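Local coordinates for glycerol dehydratase (Clostridium butyricum, PDB 1R9D), which probably acts as a glycyl-radical lyase that dehydrates glycerol without the help of vitamin B12, at residues Ile556-Val561 with Asp607-Leu612. Sequence-based numbering, arbitrary orientation.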
# COMPACT_ATOMS: atom_id res chain seq x y z
N ILE A 556 7.23 -27.52 31.59
CA ILE A 556 8.59 -27.57 31.05
C ILE A 556 9.63 -27.76 32.15
O ILE A 556 10.55 -28.55 32.00
CB ILE A 556 8.91 -26.29 30.23
CG1 ILE A 556 8.40 -26.46 28.79
CG2 ILE A 556 10.42 -26.05 30.18
CD1 ILE A 556 6.97 -26.91 28.70
N GLY A 557 9.48 -27.04 33.26
CA GLY A 557 10.43 -27.18 34.35
C GLY A 557 10.40 -28.58 34.92
O GLY A 557 11.44 -29.21 35.10
N ASP A 558 9.19 -29.08 35.19
CA ASP A 558 9.03 -30.43 35.74
C ASP A 558 9.50 -31.49 34.74
O ASP A 558 10.08 -32.50 35.14
CB ASP A 558 7.56 -30.66 36.13
CG ASP A 558 7.09 -29.72 37.24
OD1 ASP A 558 7.94 -29.22 38.01
OD2 ASP A 558 5.86 -29.47 37.35
N SER A 559 9.25 -31.28 33.45
CA SER A 559 9.68 -32.24 32.44
C SER A 559 11.20 -32.23 32.29
O SER A 559 11.83 -33.29 32.19
CB SER A 559 9.04 -31.93 31.08
OG SER A 559 7.64 -32.11 31.11
N LEU A 560 11.80 -31.05 32.26
CA LEU A 560 13.25 -30.95 32.10
C LEU A 560 14.00 -31.57 33.28
O LEU A 560 14.98 -32.28 33.08
CB LEU A 560 13.68 -29.49 31.91
CG LEU A 560 13.28 -28.86 30.57
CD1 LEU A 560 13.76 -27.40 30.53
CD2 LEU A 560 13.89 -29.65 29.44
N VAL A 561 13.56 -31.31 34.50
CA VAL A 561 14.25 -31.87 35.65
C VAL A 561 14.08 -33.39 35.72
O VAL A 561 14.97 -34.10 36.20
CB VAL A 561 13.79 -31.24 37.00
CG1 VAL A 561 12.46 -31.81 37.44
CG2 VAL A 561 14.87 -31.46 38.06
N ASP A 607 15.37 -25.57 44.43
CA ASP A 607 16.18 -24.97 43.36
C ASP A 607 16.46 -25.83 42.14
O ASP A 607 16.46 -25.33 41.01
CB ASP A 607 17.52 -24.47 43.92
CG ASP A 607 17.38 -23.23 44.77
OD1 ASP A 607 16.41 -22.46 44.57
OD2 ASP A 607 18.25 -23.02 45.65
N GLU A 608 16.70 -27.12 42.35
CA GLU A 608 17.01 -28.02 41.24
C GLU A 608 15.98 -27.94 40.11
O GLU A 608 16.35 -27.86 38.94
CB GLU A 608 17.13 -29.46 41.74
CG GLU A 608 17.42 -30.46 40.63
CD GLU A 608 17.78 -31.83 41.17
OE1 GLU A 608 17.01 -32.37 41.99
OE2 GLU A 608 18.83 -32.37 40.77
N VAL A 609 14.70 -27.97 40.46
CA VAL A 609 13.67 -27.90 39.43
C VAL A 609 13.30 -26.45 39.11
O VAL A 609 13.10 -26.11 37.94
CB VAL A 609 12.41 -28.71 39.82
CG1 VAL A 609 11.87 -28.25 41.17
CG2 VAL A 609 11.35 -28.58 38.74
N ASP A 610 13.23 -25.60 40.12
CA ASP A 610 12.88 -24.20 39.89
C ASP A 610 13.81 -23.53 38.87
O ASP A 610 13.36 -22.77 38.02
CB ASP A 610 12.89 -23.41 41.20
CG ASP A 610 11.80 -23.86 42.17
OD1 ASP A 610 10.98 -24.72 41.78
OD2 ASP A 610 11.77 -23.36 43.31
N ASN A 611 15.11 -23.83 38.94
CA ASN A 611 16.05 -23.23 37.99
C ASN A 611 15.89 -23.76 36.56
O ASN A 611 16.30 -23.10 35.60
CB ASN A 611 17.49 -23.42 38.46
CG ASN A 611 17.82 -22.57 39.66
OD1 ASN A 611 17.33 -21.45 39.79
ND2 ASN A 611 18.67 -23.09 40.55
N LEU A 612 15.31 -24.95 36.42
CA LEU A 612 15.10 -25.51 35.09
C LEU A 612 13.82 -24.91 34.50
O LEU A 612 13.68 -24.81 33.29
CB LEU A 612 15.03 -27.04 35.15
CG LEU A 612 16.42 -27.69 35.26
CD1 LEU A 612 16.29 -29.20 35.36
CD2 LEU A 612 17.25 -27.31 34.05
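Leu612 lies against the turn from Gly557 to Val561, where helix 553-569 meets the start of helix 607-624. Followed outward, its CB comes first to the carbonyl O of Gly557, 4.2 Å away. CG then lies beside the backbone N of Leu612, anti to the carbonyl carbon (chi1 -78°). This carries CD1 onto the backbone of Val561. CD1 lies 3.6 Å from Val561 N and 3.4 Å from Val561 CA, the latter tighter than usual for two carbons. The same methyl also touches CB and CG2 of Val561, whose side chain crosses that of Leu612 at about a right angle.

Val561 spreads its two methyls over different partners. CG1 packs 3.7 Å from CG2 of Val609, while CG2, anti to the backbone N of Val561, meets the aliphatic CG of Glu608 at 3.8 Å. One turn earlier, Gly557 has no side chain, and its CA comes within 5.0 Å of Leu612 CA. The segment axes approach to 8.0 Å and cross at 120°. Leu560 adds its CD1 beside the carbonyl O of Leu612 and also touches Phe487 and Met488 of helix 484-516. That helix also reaches Leu612 through Phe484.

Asp558 sits at the edge of the patch. Its OD1 lies 3.5 Å from Val609 CG2, but its polar partner is the backbone N of Phe602, in the loop leading into helix 607-624. The carboxylate thus ties that loop to helix 553-569 beside the apolar contact. Between the two segments themselves, cohesion comes from methyls and one methylene packed against each other and against backbone, so it depends on shape rather than on polar pairing.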